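Local coordinates for protein L-lysine 6-monooxygenase (PDB 5CQF) that probably uses FAD and NADPH to hydroxylate the side-chain amine of L-lysine in siderophore biosynthesis, at residues V73-V78 against F249-F254; A109-W114 against A216-L221; H309-S314 against R339-D344. All coordinates share one frame; numbering follows the deposited sequence.

Contact 1: V73-V78 against F249-F254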
loop_
_atom_site.group_PDB
_atom_site.type_symbol
_atom_site.label_atom_id
_atom_site.label_comp_id
_atom_site.label_asym_id
_atom_site.label_seq_id
_atom_site.Cartn_x
_atom_site.Cartn_y
_atom_site.Cartn_z
ATOM N N VAL A 73 -11.635 5.499 10.079
ATOM C CA VAL A 73 -11.801 6.593 11.022
ATOM C C VAL A 73 -13.290 6.876 11.393
ATOM O O VAL A 73 -13.550 7.373 12.437
ATOM C CB VAL A 73 -10.980 7.797 10.479
ATOM C CG1 VAL A 73 -11.732 8.560 9.398
ATOM C CG2 VAL A 73 -10.505 8.697 11.582
ATOM N N PHE A 74 -14.262 6.456 10.595
ATOM C CA PHE A 74 -15.676 6.570 10.936
ATOM C C PHE A 74 -16.125 5.649 12.040
ATOM O O PHE A 74 -17.190 5.857 12.632
ATOM C CB PHE A 74 -16.579 6.229 9.748
ATOM C CG PHE A 74 -16.581 7.250 8.644
ATOM C CD1 PHE A 74 -16.329 8.587 8.888
ATOM C CD2 PHE A 74 -16.866 6.856 7.356
ATOM C CE1 PHE A 74 -16.337 9.509 7.852
ATOM C CE2 PHE A 74 -16.910 7.768 6.322
ATOM C CZ PHE A 74 -16.628 9.099 6.563
ATOM N N ARG A 75 -15.332 4.627 12.308
ATOM C CA ARG A 75 -15.684 3.619 13.280
ATOM C C ARG A 75 -15.109 4.046 14.629
ATOM O O ARG A 75 -14.217 3.384 15.193
ATOM C CB ARG A 75 -15.198 2.262 12.797
ATOM C CG ARG A 75 -15.865 1.953 11.456
ATOM C CD ARG A 75 -15.588 0.564 10.864
ATOM N NE ARG A 75 -15.834 -0.464 11.845
ATOM C CZ ARG A 75 -15.038 -1.512 12.070
ATOM N NH1 ARG A 75 -13.916 -1.685 11.363
ATOM N NH2 ARG A 75 -15.382 -2.375 13.027
ATOM N N ASP A 76 -15.664 5.166 15.106
ATOM C CA ASP A 76 -15.304 5.852 16.334
ATOM C C ASP A 76 -16.384 5.581 17.376
ATOM O O ASP A 76 -17.178 4.653 17.190
ATOM C CB ASP A 76 -15.100 7.366 16.067
ATOM C CG ASP A 76 -16.374 8.114 15.618
ATOM O OD1 ASP A 76 -17.497 7.708 15.916
ATOM O OD2 ASP A 76 -16.243 9.148 14.932
ATOM N N LEU A 77 -16.441 6.383 18.455
ATOM C CA LEU A 77 -17.367 6.115 19.568
ATOM C C LEU A 77 -18.781 6.541 19.327
ATOM O O LEU A 77 -19.634 6.232 20.169
ATOM C CB LEU A 77 -16.910 6.788 20.869
ATOM C CG LEU A 77 -15.746 6.113 21.563
ATOM C CD1 LEU A 77 -15.229 7.018 22.661
ATOM C CD2 LEU A 77 -16.100 4.729 22.124
ATOM N N VAL A 78 -19.055 7.272 18.240
ATOM C CA VAL A 78 -20.435 7.805 18.022
ATOM C C VAL A 78 -20.993 7.731 16.636
ATOM O O VAL A 78 -22.188 7.558 16.477
ATOM C CB VAL A 78 -20.568 9.277 18.473
ATOM C CG1 VAL A 78 -20.252 9.372 19.941
ATOM C CG2 VAL A 78 -19.648 10.206 17.681
ATOM N N PHE A 249 -11.451 -9.734 14.490
ATOM C CA PHE A 249 -12.704 -10.135 13.851
ATOM C C PHE A 249 -13.571 -8.950 13.462
ATOM O O PHE A 249 -13.992 -8.858 12.327
ATOM C CB PHE A 249 -13.461 -11.102 14.767
ATOM C CG PHE A 249 -14.683 -11.724 14.145
ATOM C CD1 PHE A 249 -14.582 -12.910 13.424
ATOM C CD2 PHE A 249 -15.952 -11.170 14.345
ATOM C CE1 PHE A 249 -15.712 -13.512 12.892
ATOM C CE2 PHE A 249 -17.082 -11.777 13.804
ATOM C CZ PHE A 249 -16.959 -12.945 13.076
ATOM N N PRO A 250 -13.800 -8.015 14.390
ATOM C CA PRO A 250 -14.688 -6.892 14.070
ATOM C C PRO A 250 -14.189 -5.963 12.939
ATOM O O PRO A 250 -14.978 -5.181 12.388
ATOM C CB PRO A 250 -14.763 -6.109 15.385
ATOM C CG PRO A 250 -14.261 -7.042 16.436
ATOM C CD PRO A 250 -13.245 -7.916 15.753
ATOM N N ASN A 251 -12.906 -6.070 12.594
ATOM C CA ASN A 251 -12.340 -5.354 11.449
ATOM C C ASN A 251 -12.343 -6.128 10.137
ATOM O O ASN A 251 -12.012 -5.585 9.106
ATOM C CB ASN A 251 -10.951 -4.853 11.803
ATOM C CG ASN A 251 -10.988 -3.881 12.972
ATOM O OD1 ASN A 251 -11.934 -3.111 13.106
ATOM N ND2 ASN A 251 -9.975 -3.924 13.831
ATOM N N ARG A 252 -12.767 -7.377 10.177
ATOM C CA ARG A 252 -12.880 -8.196 8.977
ATOM C C ARG A 252 -14.303 -8.317 8.500
ATOM O O ARG A 252 -14.524 -8.440 7.309
ATOM C CB ARG A 252 -12.332 -9.604 9.232
ATOM C CG ARG A 252 -10.833 -9.620 9.457
ATOM C CD ARG A 252 -10.055 -9.317 8.171
ATOM N NE ARG A 252 -10.215 -10.399 7.193
ATOM C CZ ARG A 252 -9.576 -11.566 7.231
ATOM N NH1 ARG A 252 -8.689 -11.811 8.175
ATOM N NH2 ARG A 252 -9.817 -12.488 6.311
ATOM N N VAL A 253 -15.259 -8.332 9.424
ATOM C CA VAL A 253 -16.672 -8.466 9.095
ATOM C C VAL A 253 -17.521 -7.590 9.987
ATOM O O VAL A 253 -17.053 -7.170 11.032
ATOM C CB VAL A 253 -17.171 -9.915 9.255
ATOM C CG1 VAL A 253 -16.568 -10.792 8.172
ATOM C CG2 VAL A 253 -16.851 -10.471 10.629
ATOM N N PHE A 254 -18.753 -7.322 9.563
ATOM C CA PHE A 254 -19.696 -6.538 10.363
ATOM C C PHE A 254 -20.211 -7.461 11.446
ATOM O O PHE A 254 -21.088 -8.296 11.188
ATOM C CB PHE A 254 -20.835 -5.987 9.504
ATOM C CG PHE A 254 -21.755 -5.042 10.224
ATOM C CD1 PHE A 254 -21.284 -3.862 10.773
ATOM C CD2 PHE A 254 -23.114 -5.324 10.336
ATOM C CE1 PHE A 254 -22.132 -2.991 11.429
ATOM C CE2 PHE A 254 -23.975 -4.465 10.996
ATOM C CZ PHE A 254 -23.487 -3.290 11.536
#

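Contact 2: A109-W114 against A216-L221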
loop_
_atom_site.group_PDB
_atom_site.type_symbol
_atom_site.label_atom_id
_atom_site.label_comp_id
_atom_site.label_asym_id
_atom_site.label_seq_id
_atom_site.Cartn_x
_atom_site.Cartn_y
_atom_site.Cartn_z
ATOM N N ALA A 109 -5.194 5.972 12.078
ATOM C CA ALA A 109 -4.835 6.727 13.224
ATOM C C ALA A 109 -4.125 5.808 14.166
ATOM O O ALA A 109 -4.453 4.635 14.222
ATOM C CB ALA A 109 -6.091 7.243 13.889
ATOM N N SER A 110 -3.217 6.347 14.967
ATOM C CA SER A 110 -2.452 5.538 15.879
ATOM C C SER A 110 -3.229 5.307 17.154
ATOM O O SER A 110 -4.179 6.019 17.478
ATOM C CB SER A 110 -1.100 6.192 16.196
ATOM O OG SER A 110 -1.289 7.386 16.954
ATOM N N ARG A 111 -2.826 4.269 17.864
ATOM C CA ARG A 111 -3.308 4.039 19.197
ATOM C C ARG A 111 -3.234 5.301 20.053
ATOM O O ARG A 111 -4.166 5.630 20.768
ATOM C CB ARG A 111 -2.470 2.953 19.846
ATOM C CG ARG A 111 -2.829 2.702 21.300
ATOM C CD ARG A 111 -2.438 1.299 21.725
ATOM N NE ARG A 111 -3.041 0.304 20.836
ATOM C CZ ARG A 111 -2.796 -0.999 20.903
ATOM N NH1 ARG A 111 -1.973 -1.462 21.837
ATOM N NH2 ARG A 111 -3.366 -1.830 20.037
ATOM N N HIS A 112 -2.112 5.986 19.992
ATOM C CA HIS A 112 -1.909 7.193 20.802
ATOM C C HIS A 112 -2.959 8.268 20.441
ATOM O O HIS A 112 -3.545 8.886 21.323
ATOM C CB HIS A 112 -0.451 7.657 20.636
ATOM C CG HIS A 112 -0.151 9.009 21.194
ATOM N ND1 HIS A 112 -0.279 9.319 22.533
ATOM C CD2 HIS A 112 0.352 10.121 20.599
ATOM C CE1 HIS A 112 0.093 10.572 22.735
ATOM N NE2 HIS A 112 0.481 11.080 21.576
ATOM N N GLU A 113 -3.241 8.425 19.146
ATOM C CA GLU A 113 -4.254 9.363 18.708
ATOM C C GLU A 113 -5.659 8.959 19.178
ATOM O O GLU A 113 -6.413 9.798 19.706
ATOM C CB GLU A 113 -4.201 9.620 17.188
ATOM C CG GLU A 113 -5.064 10.825 16.788
ATOM C CD GLU A 113 -4.828 11.381 15.388
ATOM O OE1 GLU A 113 -4.350 10.662 14.471
ATOM O OE2 GLU A 113 -5.143 12.574 15.176
ATOM N N TRP A 114 -6.018 7.693 19.028
ATOM C CA TRP A 114 -7.322 7.233 19.538
ATOM C C TRP A 114 -7.473 7.427 21.049
ATOM O O TRP A 114 -8.554 7.787 21.513
ATOM C CB TRP A 114 -7.561 5.763 19.202
ATOM C CG TRP A 114 -7.898 5.505 17.791
ATOM C CD1 TRP A 114 -7.119 4.891 16.848
ATOM C CD2 TRP A 114 -9.101 5.853 17.144
ATOM N NE1 TRP A 114 -7.786 4.823 15.651
ATOM C CE2 TRP A 114 -9.011 5.408 15.821
ATOM C CE3 TRP A 114 -10.261 6.497 17.560
ATOM C CZ2 TRP A 114 -10.008 5.610 14.925
ATOM C CZ3 TRP A 114 -11.241 6.705 16.663
ATOM C CH2 TRP A 114 -11.125 6.274 15.376
ATOM N N ALA A 216 0.212 -10.371 22.828
ATOM C CA ALA A 216 1.470 -11.078 22.755
ATOM C C ALA A 216 2.406 -10.436 21.738
ATOM O O ALA A 216 3.592 -10.281 21.977
ATOM C CB ALA A 216 1.264 -12.551 22.426
ATOM N N SER A 217 1.880 -10.086 20.590
ATOM C CA SER A 217 2.702 -9.501 19.541
ATOM C C SER A 217 3.310 -8.174 20.013
ATOM O O SER A 217 4.524 -7.951 19.941
ATOM C CB SER A 217 1.843 -9.301 18.300
ATOM O OG SER A 217 2.646 -8.906 17.223
ATOM N N GLU A 218 2.458 -7.313 20.545
ATOM C CA GLU A 218 2.900 -6.006 20.964
ATOM C C GLU A 218 3.922 -6.060 22.116
ATOM O O GLU A 218 4.822 -5.228 22.197
ATOM C CB GLU A 218 1.700 -5.164 21.369
ATOM C CG GLU A 218 0.783 -4.867 20.207
ATOM C CD GLU A 218 -0.407 -4.011 20.617
ATOM O OE1 GLU A 218 -0.590 -3.806 21.848
ATOM O OE2 GLU A 218 -1.141 -3.530 19.711
ATOM N N SER A 219 3.785 -7.051 22.977
ATOM C CA SER A 219 4.728 -7.238 24.061
ATOM C C SER A 219 6.056 -7.635 23.510
ATOM O O SER A 219 7.093 -7.122 23.908
ATOM C CB SER A 219 4.229 -8.314 25.016
ATOM O OG SER A 219 3.038 -7.907 25.665
ATOM N N VAL A 220 6.024 -8.559 22.571
ATOM C CA VAL A 220 7.240 -9.000 21.952
ATOM C C VAL A 220 7.924 -7.827 21.302
ATOM O O VAL A 220 9.115 -7.603 21.514
ATOM C CB VAL A 220 6.995 -10.124 20.937
ATOM C CG1 VAL A 220 8.255 -10.441 20.148
ATOM C CG2 VAL A 220 6.530 -11.378 21.661
ATOM N N LEU A 221 7.177 -7.081 20.513
ATOM C CA LEU A 221 7.748 -5.941 19.804
ATOM C C LEU A 221 8.368 -4.945 20.757
ATOM O O LEU A 221 9.462 -4.426 20.499
ATOM C CB LEU A 221 6.693 -5.252 18.953
ATOM C CG LEU A 221 7.121 -4.056 18.082
ATOM C CD1 LEU A 221 8.170 -4.450 17.063
ATOM C CD2 LEU A 221 5.897 -3.528 17.349
#

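Contact 3: H309-S314 against R339-D344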
loop_
_atom_site.group_PDB
_atom_site.type_symbol
_atom_site.label_atom_id
_atom_site.label_comp_id
_atom_site.label_asym_id
_atom_site.label_seq_id
_atom_site.Cartn_x
_atom_site.Cartn_y
_atom_site.Cartn_z
ATOM N N HIS A 309 12.726 -16.373 19.226
ATOM C CA HIS A 309 12.658 -17.820 19.024
ATOM C C HIS A 309 11.203 -18.261 19.134
ATOM O O HIS A 309 10.527 -17.963 20.135
ATOM C CB HIS A 309 13.487 -18.519 20.078
ATOM C CG HIS A 309 14.895 -18.013 20.156
ATOM N ND1 HIS A 309 15.919 -18.534 19.393
ATOM C CD2 HIS A 309 15.440 -17.011 20.882
ATOM C CE1 HIS A 309 17.035 -17.885 19.656
ATOM N NE2 HIS A 309 16.770 -16.959 20.558
ATOM N N THR A 310 10.727 -18.975 18.121
ATOM C CA THR A 310 9.333 -19.399 18.067
ATOM C C THR A 310 9.153 -20.906 18.387
ATOM O O THR A 310 9.902 -21.720 17.892
ATOM C CB THR A 310 8.789 -19.039 16.687
ATOM O OG1 THR A 310 8.717 -17.612 16.603
ATOM C CG2 THR A 310 7.408 -19.583 16.482
ATOM N N TYR A 311 8.180 -21.267 19.221
ATOM C CA TYR A 311 7.880 -22.682 19.499
ATOM C C TYR A 311 6.405 -22.882 19.233
ATOM O O TYR A 311 5.573 -22.463 20.034
ATOM C CB TYR A 311 8.240 -23.083 20.948
ATOM C CG TYR A 311 9.624 -22.617 21.339
ATOM C CD1 TYR A 311 9.861 -21.290 21.631
ATOM C CD2 TYR A 311 10.706 -23.493 21.356
ATOM C CE1 TYR A 311 11.119 -20.842 21.942
ATOM C CE2 TYR A 311 11.981 -23.049 21.695
ATOM C CZ TYR A 311 12.166 -21.705 21.980
ATOM O OH TYR A 311 13.394 -21.212 22.294
ATOM N N ALA A 312 6.078 -23.498 18.094
ATOM C CA ALA A 312 4.685 -23.780 17.771
ATOM C C ALA A 312 4.162 -25.055 18.471
ATOM O O ALA A 312 4.896 -25.823 19.047
ATOM C CB ALA A 312 4.521 -23.886 16.263
ATOM N N TYR A 313 2.854 -25.230 18.457
ATOM C CA TYR A 313 2.210 -26.457 18.926
ATOM C C TYR A 313 2.685 -26.842 20.293
ATOM O O TYR A 313 2.792 -28.027 20.574
ATOM C CB TYR A 313 2.459 -27.618 17.935
ATOM C CG TYR A 313 2.308 -27.198 16.482
ATOM C CD1 TYR A 313 1.137 -26.593 16.036
ATOM C CD2 TYR A 313 3.344 -27.393 15.565
ATOM C CE1 TYR A 313 0.999 -26.189 14.727
ATOM C CE2 TYR A 313 3.214 -26.995 14.253
ATOM C CZ TYR A 313 2.049 -26.379 13.835
ATOM O OH TYR A 313 1.925 -25.975 12.518
ATOM N N SER A 314 2.914 -25.849 21.154
ATOM C CA SER A 314 3.530 -26.071 22.452
ATOM C C SER A 314 2.737 -25.557 23.633
ATOM O O SER A 314 2.035 -24.534 23.534
ATOM C CB SER A 314 4.909 -25.436 22.499
ATOM O OG SER A 314 5.732 -26.031 21.519
ATOM N N ARG A 339 11.282 -29.865 25.862
ATOM C CA ARG A 339 12.552 -29.143 26.043
ATOM C C ARG A 339 12.432 -28.127 27.162
ATOM O O ARG A 339 11.337 -27.755 27.566
ATOM C CB ARG A 339 12.995 -28.455 24.758
ATOM C CG ARG A 339 11.935 -27.569 24.162
ATOM C CD ARG A 339 12.032 -27.543 22.656
ATOM N NE ARG A 339 13.224 -26.829 22.245
ATOM C CZ ARG A 339 13.469 -26.460 20.998
ATOM N NH1 ARG A 339 14.588 -25.800 20.738
ATOM N NH2 ARG A 339 12.602 -26.744 20.015
ATOM N N VAL A 340 13.578 -27.694 27.663
ATOM C CA VAL A 340 13.651 -26.793 28.802
ATOM C C VAL A 340 14.239 -25.459 28.340
ATOM O O VAL A 340 15.167 -25.445 27.548
ATOM C CB VAL A 340 14.526 -27.422 29.918
ATOM C CG1 VAL A 340 14.747 -26.466 31.088
ATOM C CG2 VAL A 340 13.893 -28.717 30.400
ATOM N N LEU A 341 13.664 -24.357 28.827
ATOM C CA LEU A 341 14.149 -22.981 28.592
ATOM C C LEU A 341 14.428 -22.327 29.921
ATOM O O LEU A 341 13.616 -22.424 30.846
ATOM C CB LEU A 341 13.081 -22.132 27.906
ATOM C CG LEU A 341 12.699 -22.540 26.494
ATOM C CD1 LEU A 341 11.476 -21.771 26.013
ATOM C CD2 LEU A 341 13.881 -22.316 25.560
ATOM N N GLU A 342 15.552 -21.642 30.029
ATOM C CA GLU A 342 15.793 -20.799 31.192
ATOM C C GLU A 342 15.661 -19.329 30.801
ATOM O O GLU A 342 16.375 -18.862 29.928
ATOM C CB GLU A 342 17.170 -21.067 31.747
ATOM C CG GLU A 342 17.394 -22.531 32.058
ATOM C CD GLU A 342 18.849 -22.845 32.265
ATOM O OE1 GLU A 342 19.675 -22.442 31.406
ATOM O OE2 GLU A 342 19.155 -23.485 33.290
ATOM N N VAL A 343 14.751 -18.621 31.454
ATOM C CA VAL A 343 14.513 -17.225 31.178
ATOM C C VAL A 343 14.513 -16.408 32.448
ATOM O O VAL A 343 14.440 -16.963 33.522
ATOM C CB VAL A 343 13.183 -17.023 30.422
ATOM C CG1 VAL A 343 13.300 -17.615 29.032
ATOM C CG2 VAL A 343 12.010 -17.640 31.157
ATOM N N ASP A 344 14.620 -15.089 32.313
ATOM C CA ASP A 344 14.627 -14.171 33.448
ATOM C C ASP A 344 13.228 -13.671 33.756
ATOM O O ASP A 344 12.943 -13.329 34.878
ATOM C CB ASP A 344 15.535 -12.987 33.156
ATOM C CG ASP A 344 16.979 -13.402 32.910
ATOM O OD1 ASP A 344 17.559 -14.093 33.791
ATOM O OD2 ASP A 344 17.532 -13.070 31.831
#

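Contact 1: V73-V78 against F249-F254
Arg75 reaches end-on toward the turn at Pro250 and Asn251 and bonds to both residues. Its two terminal nitrogens are shared out between them. NH1 donates to OD1 of Asn251 at 3.0 Å. NH2 of Arg75 makes a weak bond to the backbone O of Pro250 at 2.9 Å, strongly bent at 128°. The guanidinium and the Asn251 amide lie at a steep angle, with their planes 76° apart. Both acceptors lie obliquely to the guanidinium, so the two bonds do not form a flat fork. The arginine chain runs straight through chi2 and turns at chi3 (51°), which swings its end group round to the acceptors. On the other side, CB of Asn251 does not point at Arg75, but the amide oxygen comes within reach.

The backbones stay well apart, with CA of Arg75 and CA of Asn251 9.7 Å from each other. Arg75 sits at the centre of an inverse gamma turn, followed by an Asx turn in which OD1 of Asp76 accepts from N of Val78. The loop of 73-78 belongs to the part of the chain that carries the probable FAD-binding Rossmann fold. The loop of 249-254 lies between two strands, 231-235 and 308-311, of the sheet that probably binds NADP. The contact thus probably ties the FAD-binding part to the NADP-binding part.

Other bonds fix the polar groups. ND2 of Asn251 bonds to Asp68 OD2, which leaves OD1 turned to the arginine. NH2 of Arg75 has a further weak bond to Ser413 OG, and Phe100 of a neighbouring subunit packs on the arginine.

Contact 2: A109-W114 against A216-L221
Arg111 and Glu218 meet as a salt bridge, and this pair makes the whole contact between the two segments. NH1 of Arg111 donates to OE1 of Glu218 at 2.7 Å, with an N-H...O angle of 149°. NH2 of Arg111 lies 2.8 Å from OE2 of Glu218, but that bond is strongly bent and weak. The two oxygens thus face the two terminal nitrogens, yet the pairing is uneven. The groups are also twisted against each other, with the guanidinium and carboxylate planes 55° apart. OE1 is met on its syn side, somewhat out of the carboxylate plane, and lies near the edge of the guanidinium.

The side chains come from opposite directions. Arg111 stands in the first turn of helix 111-125, where Ser110 is the N-cap and its OG accepts from N of Glu113. Glu218 lies on helix 214-226, whose start holds Ala216, the last residue of a GxGxxA pattern that probably marks the NADP-binding fold. The Glu218 side chain is extended beyond CG (chi2 -179°), which carries the carboxylate far out from the helix.

Behind this tight tip the contact is loose. The nearest CA atoms, of Arg111 and Glu218, are 11.9 Å apart, and the helices themselves do not pack here. Both residues are partly exposed to solvent. The residues just after helix 57-64 supply further bonds: Gly66 N donates to OE1 of Glu218, and Thr67 O takes a weak bond from NH2 of Arg111. Gln214 NE2 also donates to OE2.

Several donors thus converge on the Glu218 carboxylate, which would favour its charged form. The bridge joins helices 111-125 and 214-226, the second in the probable NADP-binding part, by charge pairing, with no apolar packing between the segments.

Contact 3: H309-S314 against R339-D344
Tyr311, on the edge strand 308-311 of the probable NADP-binding parallel sheet, packs against Arg339 and Leu341 of the three-stranded antiparallel meander that follows it. Such a meander is a familiar crossover connection in the dinucleotide-binding domains of these flavoproteins; here it links strands 308-311 and 345-348.

The guanidinium turns its face to the edge of the tyrosine ring. CE2 of Tyr311 points into the centre of the Arg339 guanidinium, 3.8 Å from its CZ. The ring and guanidinium planes are 85° apart. It is the ring edge, and not its face, that meets the cation, so this is not a face-on cation-pi stack. Arg339 CG sits between its backbone N and carbonyl carbon (chi1 53°), and the chain then bends twice to bring the flat group across the ring edge.

Leu341 comes from the opposite direction to Tyr311 and touches its outer end. CD1 lies over one ring face, toward the rim, 4.1 Å from CZ of Tyr311. CD2 of Leu341 touches OH of Tyr311 at 3.5 Å. The hydroxyl is not left to this apolar neighbour, since it hydrogen-bonds to His233 ND1.

Arg339 lies on the exposed side. Inward, Leu330 of strand 325-332 touches both Tyr311 and Leu341, and Leu341 also reaches Leu208 of strand 206-210 and His233 of strand 231-235.

Overall arrangement
Contacts 1 and 2 both probably join the FAD-binding and NADP-binding parts, while contact 3 lies within the probable NADP-binding lobe and its meander. The centres of contacts 1 and 2 are about 17 Å apart. They touch through Trp114, whose CZ3 lies 4.0 Å from CB of Asp76. Contact 3 is more remote. Its centre is about 24 Å from that of contact 2 and about 36 Å from that of contact 1. Nearest atoms of contacts 2 and 3 are about 7 Å apart, so they do not touch. Segment 216-221 includes Ala216 of the probable NADP-binding pattern, so contact 2 starts next to that turn.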